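Long-range contacts in serpin (Taeniopygia guttata, PDB 5HGC), which binds the steroid cortisol and may act as an inhibitor of serine-type endopeptidases: residues P31-I35 and V374-I378; V40-A45 and L97-N101; A170-Y174 and V318-S322; F175-E180 and L227-A233; E218-C222 and K244-L248. One frame throughout, in Å; residues are numbered along the deposited sequence.

Contact 1: P31-I35 and V374-I378; sequences PNKNI and VNPTI
A surface contact between two loops rests on one amide group, that of N34, which binds the backbone of V374 and N375 near the serpin C terminus. N34 CG, anti to its carbonyl carbon (chi1 -72°), sends the amide there. OD1 of N34 accepts two successive N-H groups: V374 N at 2.8 Å, almost in line with the side-chain C=O, and N375 N at 3.0 Å, in the carbonyl plane on a lone pair. The same amide gives a bond back, from ND2 to N375 O at 3.1 Å. Its N-H points straight at the oxygen (178°), although it reaches that carbonyl from above its plane. These three bonds define the rotation of the amide. The V374 methyls pack on backbone carbonyls, CG2 lying 3.6 Å from N32 O and CG1 beside K33 O. N375 OD1 closes an Asx turn by accepting T377 N at 2.9 Å and also takes T377 OG1. A type I turn from N375 brings I378 CG2 to 3.9 Å from N34 ND2. N34 and P376 lean on I278 and F276 of strand 265-283, N375 and T377 touch V201 of strand 200-209, and I35 pairs with K372 and packs against V26 of helix 12-29.

Contact 2: V40-A45 and L97-N101; sequences VSISTA and LNMMN. Unlike the reference sequence in segment 40-45: T44 (reference Ala).
The helical residues S41 and A45 stand opposite M99 and N101, with S41 CA 6.5 Å from M99 CA and A45 CA 5.8 Å from N101 CA. Segment 40-45 is part of helix 39-52, which packs on the large central sheet of the serpin fold, sheet A, at the level called the shutter; segment 97-101 runs from a loop into strand 100-106. No direct hydrogen bond joins the two, so the contact is mainly side-chain packing. M99 extends toward the helix: with CG set between its backbone N and carbonyl carbon (chi1 58°) and the chain extended beyond, SD comes to 4.0 Å from S41 CA, and the M99 side chain crosses that of T44 at about a right angle, CE near OG1. V40 and L97 meet tip to tip, V40 CG1 lying 4.2 Å from L97 CD2. N101 lays its amide against the helix, with ND2 3.6 Å from T44 CG2 and OD1 3.3 Å from A45 CB. A water donates to S41 O at 2.7 Å and also points at N101 OD1, although the second distance is too short to be trusted. An alanine in place of N101 would remove the amide and would probably open a gap beside T44 CG2 and A45 CB. L84, F81 and I85 of helix 74-89 cover V40 and T44 from outside the pair. Within the helix, T44 OG1 donates to V40 O at 2.6 Å and T44 N binds the same oxygen from the opposite face of its carbonyl plane.

Contact 3: A170-Y174 and V318-S322; sequences ASFVY and VHKAS
A170 pairs with V318 at the start of a parallel strand pair whose segment axes run 4.8 Å apart at an angle of 1°. At S171 the backbone N donates to V318 O at 3.0 Å, and its carbonyl O accepts K320 N at 2.9 Å. The S171 hydroxyl, held between its own backbone N and carbonyl carbon (chi1 69°), meets the H319 ring at its edge and in plane, OG hydrogen-bonding to ND1 at 2.8 Å. A phenylalanine in place of H319 would probably leave S171 OG without this mate and S38 N without the acceptor that NE2 provides. F172 follows with its CA 3.1 Å from K320 O, a CA-H...O contact. V173 N donates to K320 O at 3.1 Å and V173 O accepts S322 N at 2.9 Å, while V173 CG1 packs on A321 CB. The Y174 ring offers its edge to S322 OG, and its OH binds D324. Direct pairing of these central strands of sheet A fits a serpin whose reactive loop has not inserted here. H319 touches S41 and I42 of helix 39-52, F172 packs on Y145 and I146 of helix 135-149, and strands 100-106 and 265-283 flank the pair.

Contact 4: F175-E180 and L227-A233; sequences FKGSWE and LHYNGSA. Unlike the reference sequence in segment 175-180: S178 (reference Asn).
Y229 lies between two aromatic side chains of segment 175-180. On one face the six-membered ring of W179 makes an offset stack, the centroids 4.3 Å apart and the planes only 7° from parallel. On the opposite face F175 presents its edge, in a T-shaped pair with centroids at 5.4 Å and planes at 86°. The far face of W179 is met by L227 CD1, and L227 CB comes to 3.6 Å from W179 CZ3. G177 gives the Y229 ring its room: G177 CA is 3.3 Å from Y229 CE1, and a side chain pointing from that carbon would run into the ring. W179 CG lies anti to its own carbonyl carbon (chi1 -72°), which folds the indole back over Y229 although its CB leaves the backbone in the other direction. This aromatic cluster occupies the breach of the serpin fold, where the chain leaving strand 167-176 of sheet A lies beside the turn that joins strands 222-228 and 233-240 of sheet B. Backbone bonds fix the spacing, N230 N to S178 O at 2.7 Å and E180 N to H228 O at 2.9 Å. A water accepts from G177 N at 2.7 Å and lies 2.8 Å from Y229 OH, giving the buried phenol a polar partner. Farther out, F183 meets W179 edge-to-face, and M357 of strand 355-361 touches both W179 and Y229. H228 ND1 hydrogen-bonds to OG1 of T234, which lines the cortisol pocket.

Contact 5: E218-C222 and K244-L248; sequences EELSC and KMKQL. With SO4 (sulfate ion), chain E.
The turn between strands 211-217 and 222-228, shaped by a G1 beta bulge at S221 and C222, packs against the first turn of helix 245-251, with L220, S221 and C222 meeting K244, Q247 and L248. S221, in the first position of the bulge, has the left-handed conformation (phi 64°) usually found there with glycine, and its N makes a weak bond back to E218 O. No hydrogen bond crosses between the segments, and the buried part is apolar. L248, whose CG is anti to its backbone N (chi1 177°), sends CD1 to 3.8 Å from C222 SG and 4.1 Å from L220 CD1. The sulfur also lies 3.9 Å from L248 CD2, so it touches both branches. Nearer the surface, the Q247 side chain crosses that of L220 at about a right angle, NE2 standing 3.7 Å from L220 CD2. The aliphatic part of K244 runs past S221, with K244 CD 3.6 Å from S221 OG. V238 and P240 of strand 233-240 and W260 of helix 254-263 enclose L248 further. On the other side of the helix start, M245 N donates to O2 of a sulfate, probably from the crystallisation liquor, at 2.9 Å. K244 N is 3.0 Å from that O2. Backbone N-H groups at the N terminus of a helix commonly bind anions such as sulfate, and the M245 and G243 amides do so here.

How the contacts relate
From the N terminus, contact 1 opens at 31-35 and closes only at 374-378, so the other four are nested inside its loop, which brings the start of the fold to the C terminus. Contact 2 is the first to close, tying helix 39-52 to the entry of strand 100-106, before contact 3 opens. Contact 3 joins strands 167-176 and 316-325; within its loop contacts 4 and 5 cross, contact 4 joining the end region of strand 167-176 to the 222-228/233-240 turn, contact 5 the 211-217/222-228 turn to helix 245-251. M100 and F172 link contacts 2 and 3, S322 and F175 contacts 3 and 4. Contact 5 touches none of the others; contact 1 comes nearest, with about 6 Å between nearest atoms.

Contact 1: P31-I35 and V374-I378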
# COMPACT_ATOMS: atom_id res chain seq x y z
N PRO A 31 -16.23 3.45 -7.88
CA PRO A 31 -15.96 2.66 -9.09
C PRO A 31 -15.18 3.35 -10.20
O PRO A 31 -14.69 2.65 -11.09
CB PRO A 31 -17.38 2.26 -9.59
CG PRO A 31 -18.30 2.59 -8.46
CD PRO A 31 -17.65 3.80 -7.81
N ASN A 32 -15.04 4.68 -10.14
CA ASN A 32 -14.41 5.45 -11.23
C ASN A 32 -13.39 6.44 -10.80
O ASN A 32 -13.16 7.48 -11.47
CB ASN A 32 -15.48 6.20 -12.03
CG ASN A 32 -16.40 5.25 -12.72
OD1 ASN A 32 -17.49 4.99 -12.21
ND2 ASN A 32 -15.93 4.63 -13.82
N LYS A 33 -12.81 6.15 -9.65
CA LYS A 33 -11.88 7.09 -9.03
C LYS A 33 -10.50 6.44 -8.92
O LYS A 33 -10.38 5.20 -8.86
CB LYS A 33 -12.44 7.56 -7.67
CG LYS A 33 -13.61 8.54 -7.75
CD LYS A 33 -13.15 9.90 -8.28
CE LYS A 33 -14.23 10.66 -9.04
NZ LYS A 33 -15.04 11.45 -8.07
N ASN A 34 -9.48 7.27 -8.92
CA ASN A 34 -8.17 6.89 -8.38
C ASN A 34 -8.27 6.07 -7.07
O ASN A 34 -9.03 6.42 -6.13
CB ASN A 34 -7.32 8.15 -8.21
CG ASN A 34 -6.86 8.72 -9.55
OD1 ASN A 34 -7.08 8.11 -10.60
ND2 ASN A 34 -6.18 9.86 -9.52
N ILE A 35 -7.61 4.92 -7.03
CA ILE A 35 -7.39 4.24 -5.77
C ILE A 35 -5.91 4.13 -5.55
O ILE A 35 -5.21 3.68 -6.45
CB ILE A 35 -8.00 2.85 -5.78
CG1 ILE A 35 -9.51 2.95 -6.11
CG2 ILE A 35 -7.72 2.10 -4.46
CD1 ILE A 35 -10.36 3.56 -5.02
N VAL A 374 -6.79 6.25 -12.73
CA VAL A 374 -7.70 6.66 -13.80
C VAL A 374 -7.33 8.06 -14.31
O VAL A 374 -7.58 8.40 -15.45
CB VAL A 374 -9.22 6.47 -13.45
CG1 VAL A 374 -9.41 5.41 -12.38
CG2 VAL A 374 -9.87 7.74 -12.96
N ASN A 375 -6.70 8.88 -13.47
CA ASN A 375 -6.33 10.21 -13.91
C ASN A 375 -5.05 10.67 -13.22
O ASN A 375 -5.08 11.11 -12.10
CB ASN A 375 -7.51 11.15 -13.69
CG ASN A 375 -7.27 12.58 -14.18
OD1 ASN A 375 -6.13 13.06 -14.41
ND2 ASN A 375 -8.36 13.29 -14.27
N PRO A 376 -3.91 10.59 -13.93
CA PRO A 376 -2.65 10.91 -13.29
C PRO A 376 -2.42 12.42 -13.08
O PRO A 376 -1.34 12.81 -12.63
CB PRO A 376 -1.62 10.32 -14.28
CG PRO A 376 -2.26 10.41 -15.62
CD PRO A 376 -3.73 10.25 -15.36
N THR A 377 -3.41 13.27 -13.38
CA THR A 377 -3.23 14.73 -13.13
C THR A 377 -3.96 15.27 -11.89
O THR A 377 -3.70 16.42 -11.49
CB THR A 377 -3.57 15.60 -14.34
OG1 THR A 377 -4.91 15.31 -14.75
CG2 THR A 377 -2.59 15.32 -15.44
N ILE A 378 -4.89 14.45 -11.36
CA ILE A 378 -5.45 14.54 -10.02
C ILE A 378 -4.43 13.88 -9.09
O ILE A 378 -3.60 14.55 -8.51
CB ILE A 378 -6.77 13.74 -9.96
CG1 ILE A 378 -7.88 14.45 -10.74
CG2 ILE A 378 -7.22 13.45 -8.52
CD1 ILE A 378 -9.17 13.65 -10.85

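Contact 2: V40-A45 and L97-N101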
# COMPACT_ATOMS: atom_id res chain seq x y z
N VAL A 40 0.53 -3.43 2.80
CA VAL A 40 1.41 -3.88 3.84
C VAL A 40 1.30 -2.98 5.07
O VAL A 40 1.31 -3.50 6.19
CB VAL A 40 2.87 -4.01 3.38
CG1 VAL A 40 3.50 -2.65 2.93
CG2 VAL A 40 3.65 -4.83 4.42
N SER A 41 1.15 -1.67 4.84
CA SER A 41 0.97 -0.70 5.86
C SER A 41 -0.36 -0.91 6.62
O SER A 41 -0.36 -0.90 7.85
CB SER A 41 1.09 0.69 5.27
OG SER A 41 0.45 1.62 6.11
N ILE A 42 -1.47 -1.18 5.91
CA ILE A 42 -2.74 -1.45 6.60
C ILE A 42 -2.60 -2.73 7.37
O ILE A 42 -2.93 -2.77 8.56
CB ILE A 42 -3.97 -1.49 5.68
CG1 ILE A 42 -4.15 -0.11 5.06
CG2 ILE A 42 -5.22 -2.00 6.41
CD1 ILE A 42 -5.11 -0.13 3.88
N SER A 43 -2.06 -3.76 6.75
CA SER A 43 -2.03 -5.04 7.44
C SER A 43 -1.23 -4.88 8.71
O SER A 43 -1.61 -5.43 9.72
CB SER A 43 -1.36 -6.11 6.61
OG SER A 43 -2.25 -6.58 5.67
N THR A 44 -0.14 -4.13 8.63
CA THR A 44 0.77 -3.97 9.74
C THR A 44 0.12 -3.16 10.87
O THR A 44 0.27 -3.57 12.01
CB THR A 44 2.08 -3.36 9.25
OG1 THR A 44 2.65 -4.23 8.26
CG2 THR A 44 3.04 -3.21 10.34
N ALA A 45 -0.62 -2.06 10.56
CA ALA A 45 -1.24 -1.21 11.58
C ALA A 45 -2.23 -2.06 12.38
O ALA A 45 -2.20 -2.04 13.62
CB ALA A 45 -1.92 -0.01 10.98
N LEU A 97 11.25 1.86 2.87
CA LEU A 97 9.89 2.24 2.57
C LEU A 97 9.48 3.36 3.53
O LEU A 97 8.68 4.23 3.19
CB LEU A 97 9.03 1.00 2.73
CG LEU A 97 7.55 1.12 2.52
CD1 LEU A 97 7.21 1.53 1.09
CD2 LEU A 97 6.92 -0.23 2.92
N ASN A 98 10.09 3.34 4.72
CA ASN A 98 9.75 4.23 5.82
C ASN A 98 8.27 4.26 6.18
O ASN A 98 7.66 5.31 6.31
CB ASN A 98 10.44 5.59 5.64
CG ASN A 98 11.99 5.44 5.60
OD1 ASN A 98 12.58 4.64 6.36
ND2 ASN A 98 12.65 6.17 4.70
N MET A 99 7.68 3.09 6.38
CA MET A 99 6.25 3.04 6.66
C MET A 99 6.07 3.20 8.14
O MET A 99 6.85 2.66 8.91
CB MET A 99 5.62 1.75 6.17
CG MET A 99 6.18 0.45 6.71
SD MET A 99 4.90 -0.82 6.49
CE MET A 99 5.91 -2.19 6.97
N MET A 100 5.04 3.96 8.52
CA MET A 100 4.85 4.34 9.92
C MET A 100 3.42 4.19 10.39
O MET A 100 2.47 4.47 9.64
CB MET A 100 5.35 5.76 10.13
CG MET A 100 6.86 5.88 9.95
SD MET A 100 7.61 7.44 9.37
CE MET A 100 6.89 7.78 7.75
N ASN A 101 3.31 3.71 11.63
CA ASN A 101 2.09 3.50 12.41
C ASN A 101 2.13 4.41 13.62
O ASN A 101 3.18 4.50 14.26
CB ASN A 101 2.12 2.10 13.00
CG ASN A 101 1.90 1.05 11.97
OD1 ASN A 101 1.16 1.29 10.98
ND2 ASN A 101 2.55 -0.11 12.15
O HOH W 1 1.85 -0.26 9.25

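Contact 3: A170-Y174 and V318-S322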
# COMPACT_ATOMS: atom_id res chain seq x y z
N ALA A 170 -3.34 5.94 12.99
CA ALA A 170 -2.79 6.47 11.73
C ALA A 170 -1.74 5.50 11.07
O ALA A 170 -0.77 5.10 11.74
CB ALA A 170 -2.16 7.83 11.97
N SER A 171 -1.94 5.10 9.79
CA SER A 171 -0.79 4.58 9.01
C SER A 171 -0.54 5.41 7.78
O SER A 171 -1.47 5.80 7.06
CB SER A 171 -0.84 3.09 8.69
OG SER A 171 -1.87 2.89 7.75
N PHE A 172 0.74 5.68 7.56
CA PHE A 172 1.09 6.49 6.44
C PHE A 172 2.43 6.05 5.90
O PHE A 172 3.24 5.47 6.61
CB PHE A 172 1.07 7.96 6.83
CG PHE A 172 1.86 8.26 8.08
CD1 PHE A 172 1.33 7.97 9.36
CD2 PHE A 172 3.12 8.87 7.99
CE1 PHE A 172 2.08 8.26 10.51
CE2 PHE A 172 3.85 9.17 9.16
CZ PHE A 172 3.34 8.87 10.41
N VAL A 173 2.66 6.35 4.63
CA VAL A 173 3.86 5.85 3.91
C VAL A 173 3.99 6.63 2.63
O VAL A 173 3.00 6.82 1.93
CB VAL A 173 3.82 4.32 3.66
CG1 VAL A 173 2.52 3.93 2.97
CG2 VAL A 173 5.05 3.88 2.91
N TYR A 174 5.20 7.14 2.41
CA TYR A 174 5.59 7.79 1.16
C TYR A 174 6.68 6.92 0.50
O TYR A 174 7.55 6.36 1.20
CB TYR A 174 6.13 9.22 1.40
CG TYR A 174 6.88 9.79 0.18
CD1 TYR A 174 6.19 10.49 -0.85
CD2 TYR A 174 8.28 9.61 0.03
CE1 TYR A 174 6.88 11.04 -1.95
CE2 TYR A 174 8.97 10.12 -1.09
CZ TYR A 174 8.26 10.81 -2.06
OH TYR A 174 8.94 11.31 -3.14
N VAL A 318 -7.15 6.32 9.88
CA VAL A 318 -6.78 7.00 8.64
C VAL A 318 -5.53 6.37 8.05
O VAL A 318 -4.54 6.19 8.77
CB VAL A 318 -6.53 8.50 8.84
CG1 VAL A 318 -6.34 9.18 7.49
CG2 VAL A 318 -7.77 9.09 9.50
N HIS A 319 -5.60 6.00 6.77
CA HIS A 319 -4.46 5.52 6.00
C HIS A 319 -4.11 6.47 4.87
O HIS A 319 -4.99 6.81 4.09
CB HIS A 319 -4.73 4.15 5.44
CG HIS A 319 -3.65 3.67 4.53
ND1 HIS A 319 -2.41 3.27 5.00
CD2 HIS A 319 -3.59 3.56 3.18
CE1 HIS A 319 -1.65 2.92 3.98
NE2 HIS A 319 -2.35 3.08 2.86
N LYS A 320 -2.86 6.92 4.77
CA LYS A 320 -2.48 7.76 3.62
C LYS A 320 -1.21 7.20 2.97
O LYS A 320 -0.18 7.03 3.65
CB LYS A 320 -2.32 9.24 4.00
CG LYS A 320 -2.26 10.24 2.83
CD LYS A 320 -2.39 11.67 3.33
CE LYS A 320 -2.70 12.72 2.25
NZ LYS A 320 -1.55 13.42 1.57
N ALA A 321 -1.30 6.89 1.67
CA ALA A 321 -0.13 6.41 0.91
C ALA A 321 0.19 7.42 -0.16
O ALA A 321 -0.69 8.01 -0.76
CB ALA A 321 -0.36 5.05 0.30
N SER A 322 1.47 7.60 -0.43
CA SER A 322 1.88 8.60 -1.34
C SER A 322 3.09 8.13 -2.16
O SER A 322 4.03 7.49 -1.64
CB SER A 322 2.16 9.83 -0.52
OG SER A 322 2.38 10.90 -1.35

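Contact 4: F175-E180 and L227-A233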
# COMPACT_ATOMS: atom_id res chain seq x y z
N PHE A 175 6.65 6.82 -0.84
CA PHE A 175 7.69 6.12 -1.56
C PHE A 175 7.98 6.83 -2.87
O PHE A 175 7.08 7.40 -3.52
CB PHE A 175 7.27 4.64 -1.77
CG PHE A 175 8.31 3.78 -2.48
CD1 PHE A 175 9.49 3.34 -1.82
CD2 PHE A 175 8.13 3.40 -3.82
CE1 PHE A 175 10.45 2.55 -2.48
CE2 PHE A 175 9.09 2.61 -4.48
CZ PHE A 175 10.26 2.18 -3.81
N LYS A 176 9.25 6.82 -3.24
CA LYS A 176 9.71 7.13 -4.61
C LYS A 176 10.81 6.14 -4.93
O LYS A 176 11.85 6.02 -4.21
CB LYS A 176 10.20 8.56 -4.72
CG LYS A 176 10.86 8.90 -6.05
CD LYS A 176 10.79 10.41 -6.31
CE LYS A 176 11.44 10.75 -7.63
NZ LYS A 176 11.84 12.17 -7.78
N GLY A 177 10.61 5.39 -5.99
CA GLY A 177 11.62 4.41 -6.28
C GLY A 177 12.68 5.00 -7.18
O GLY A 177 12.42 5.94 -7.95
N SER A 178 13.87 4.44 -7.10
CA SER A 178 14.80 4.65 -8.19
C SER A 178 14.72 3.50 -9.24
O SER A 178 14.86 2.30 -8.89
CB SER A 178 16.21 4.80 -7.63
OG SER A 178 17.07 5.20 -8.66
N TRP A 179 14.52 3.86 -10.51
CA TRP A 179 14.37 2.88 -11.58
C TRP A 179 15.65 2.11 -11.90
O TRP A 179 16.69 2.73 -12.10
CB TRP A 179 13.90 3.57 -12.87
CG TRP A 179 12.49 4.01 -12.82
CD1 TRP A 179 12.02 5.28 -13.10
CD2 TRP A 179 11.33 3.20 -12.51
NE1 TRP A 179 10.64 5.30 -12.93
CE2 TRP A 179 10.20 4.04 -12.59
CE3 TRP A 179 11.14 1.86 -12.14
CZ2 TRP A 179 8.88 3.57 -12.33
CZ3 TRP A 179 9.81 1.39 -11.89
CH2 TRP A 179 8.71 2.25 -11.98
N GLU A 180 15.58 0.77 -11.99
CA GLU A 180 16.77 0.01 -12.44
C GLU A 180 17.21 0.46 -13.85
O GLU A 180 18.40 0.63 -14.07
CB GLU A 180 16.56 -1.48 -12.38
CG GLU A 180 17.79 -2.31 -12.68
CD GLU A 180 17.46 -3.78 -12.90
OE1 GLU A 180 17.01 -4.16 -14.03
OE2 GLU A 180 17.64 -4.55 -11.91
N LEU A 227 8.71 -3.49 -14.26
CA LEU A 227 9.92 -2.67 -14.22
C LEU A 227 10.51 -2.82 -12.85
O LEU A 227 9.76 -2.72 -11.87
CB LEU A 227 9.58 -1.18 -14.46
CG LEU A 227 9.07 -0.79 -15.85
CD1 LEU A 227 9.07 0.73 -16.04
CD2 LEU A 227 9.95 -1.47 -16.90
N HIS A 228 11.81 -3.10 -12.76
CA HIS A 228 12.44 -3.18 -11.45
C HIS A 228 12.84 -1.82 -10.97
O HIS A 228 13.28 -0.95 -11.75
CB HIS A 228 13.67 -4.08 -11.45
CG HIS A 228 13.35 -5.52 -11.66
ND1 HIS A 228 12.37 -6.17 -10.93
CD2 HIS A 228 13.86 -6.42 -12.51
CE1 HIS A 228 12.30 -7.43 -11.33
NE2 HIS A 228 13.20 -7.61 -12.28
N TYR A 229 12.70 -1.66 -9.67
CA TYR A 229 13.44 -0.63 -8.95
C TYR A 229 14.86 -1.12 -8.57
O TYR A 229 15.11 -2.35 -8.40
CB TYR A 229 12.67 -0.23 -7.72
CG TYR A 229 11.41 0.60 -7.97
CD1 TYR A 229 11.48 1.89 -8.51
CD2 TYR A 229 10.14 0.08 -7.66
CE1 TYR A 229 10.33 2.66 -8.70
CE2 TYR A 229 8.97 0.81 -7.86
CZ TYR A 229 9.08 2.10 -8.35
OH TYR A 229 7.94 2.84 -8.52
N ASN A 230 15.78 -0.17 -8.43
CA ASN A 230 17.04 -0.44 -7.70
C ASN A 230 16.67 -0.92 -6.33
O ASN A 230 15.75 -0.38 -5.71
CB ASN A 230 17.88 0.83 -7.57
CG ASN A 230 18.58 1.17 -8.85
OD1 ASN A 230 18.74 2.35 -9.18
ND2 ASN A 230 18.98 0.13 -9.62
N GLY A 231 17.38 -1.92 -5.86
CA GLY A 231 17.01 -2.50 -4.59
C GLY A 231 16.18 -3.71 -4.89
O GLY A 231 16.43 -4.42 -5.83
N SER A 232 15.18 -3.97 -4.08
CA SER A 232 14.41 -5.19 -4.27
C SER A 232 12.94 -4.95 -4.67
O SER A 232 12.24 -5.93 -4.94
CB SER A 232 14.48 -6.04 -3.01
OG SER A 232 14.10 -5.24 -1.90
N ALA A 233 12.47 -3.69 -4.68
CA ALA A 233 11.08 -3.37 -5.08
C ALA A 233 10.93 -3.57 -6.56
O ALA A 233 11.88 -3.43 -7.29
CB ALA A 233 10.66 -1.93 -4.71
O HOH W 2 8.73 5.45 -7.98
O HOH W 3 14.81 2.18 -5.39
O HOH W 4 16.85 -4.42 -9.22

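Contact 5: E218-C222 and K244-L248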
# COMPACT_ATOMS: atom_id res chain seq x y z
N GLU A 218 -5.09 -12.98 -22.47
CA GLU A 218 -6.33 -12.85 -23.24
C GLU A 218 -7.50 -12.88 -22.30
O GLU A 218 -8.34 -11.98 -22.36
CB GLU A 218 -6.51 -13.90 -24.36
CG GLU A 218 -5.54 -13.79 -25.53
CD GLU A 218 -4.32 -14.67 -25.33
OE1 GLU A 218 -3.96 -14.92 -24.15
OE2 GLU A 218 -3.73 -15.13 -26.34
N GLU A 219 -7.55 -13.89 -21.42
CA GLU A 219 -8.57 -14.00 -20.35
C GLU A 219 -8.90 -12.64 -19.75
O GLU A 219 -10.08 -12.29 -19.63
CB GLU A 219 -8.10 -14.91 -19.21
CG GLU A 219 -7.52 -16.26 -19.59
CD GLU A 219 -7.86 -17.33 -18.55
OE1 GLU A 219 -8.58 -17.01 -17.56
OE2 GLU A 219 -7.42 -18.49 -18.72
N LEU A 220 -7.86 -11.86 -19.39
CA LEU A 220 -8.14 -10.60 -18.76
C LEU A 220 -8.07 -9.38 -19.65
O LEU A 220 -8.53 -8.30 -19.24
CB LEU A 220 -7.38 -10.44 -17.46
CG LEU A 220 -7.69 -11.50 -16.40
CD1 LEU A 220 -6.88 -11.20 -15.16
CD2 LEU A 220 -9.16 -11.51 -16.03
N SER A 221 -7.52 -9.53 -20.86
CA SER A 221 -7.43 -8.41 -21.83
C SER A 221 -6.54 -7.27 -21.32
O SER A 221 -6.87 -6.06 -21.44
CB SER A 221 -8.83 -7.88 -22.21
OG SER A 221 -9.77 -8.95 -22.21
N CYS A 222 -5.39 -7.69 -20.79
CA CYS A 222 -4.45 -6.83 -20.07
C CYS A 222 -3.07 -6.95 -20.61
O CYS A 222 -2.56 -8.07 -20.74
CB CYS A 222 -4.29 -7.36 -18.64
SG CYS A 222 -5.63 -6.92 -17.63
N LYS A 244 -12.44 -2.99 -20.07
CA LYS A 244 -12.08 -4.20 -19.31
C LYS A 244 -11.62 -4.01 -17.85
O LYS A 244 -11.38 -4.97 -17.14
CB LYS A 244 -11.14 -5.09 -20.12
CG LYS A 244 -11.83 -5.64 -21.36
CD LYS A 244 -12.51 -6.98 -21.10
CE LYS A 244 -13.05 -7.59 -22.39
NZ LYS A 244 -14.25 -6.84 -22.86
N MET A 245 -11.56 -2.75 -17.41
CA MET A 245 -11.20 -2.43 -16.03
C MET A 245 -12.11 -3.07 -14.97
O MET A 245 -11.58 -3.74 -14.08
CB MET A 245 -11.06 -0.92 -15.84
CG MET A 245 -10.58 -0.48 -14.46
SD MET A 245 -8.86 -0.94 -14.10
CE MET A 245 -8.00 0.43 -14.90
N LYS A 246 -13.45 -2.91 -15.07
CA LYS A 246 -14.41 -3.46 -14.06
C LYS A 246 -14.11 -4.94 -13.88
O LYS A 246 -13.98 -5.44 -12.75
CB LYS A 246 -15.93 -3.20 -14.37
N GLN A 247 -13.90 -5.62 -15.00
CA GLN A 247 -13.67 -7.06 -14.99
C GLN A 247 -12.35 -7.45 -14.27
O GLN A 247 -12.35 -8.38 -13.44
CB GLN A 247 -13.74 -7.57 -16.44
CG GLN A 247 -14.11 -9.05 -16.59
CD GLN A 247 -12.95 -9.93 -17.06
OE1 GLN A 247 -12.20 -9.58 -18.01
NE2 GLN A 247 -12.80 -11.11 -16.41
N LEU A 248 -11.27 -6.72 -14.59
CA LEU A 248 -9.97 -6.86 -13.94
C LEU A 248 -10.06 -6.64 -12.41
O LEU A 248 -9.61 -7.51 -11.64
CB LEU A 248 -8.99 -5.88 -14.55
CG LEU A 248 -7.59 -5.86 -13.92
CD1 LEU A 248 -6.88 -7.22 -14.02
CD2 LEU A 248 -6.78 -4.79 -14.61
S SO4 E . -13.10 1.02 -18.53
O1 SO4 E . -13.12 1.54 -19.91
O2 SO4 E . -13.01 -0.46 -18.56
O3 SO4 E . -11.91 1.66 -17.89
O4 SO4 E . -14.35 1.36 -17.81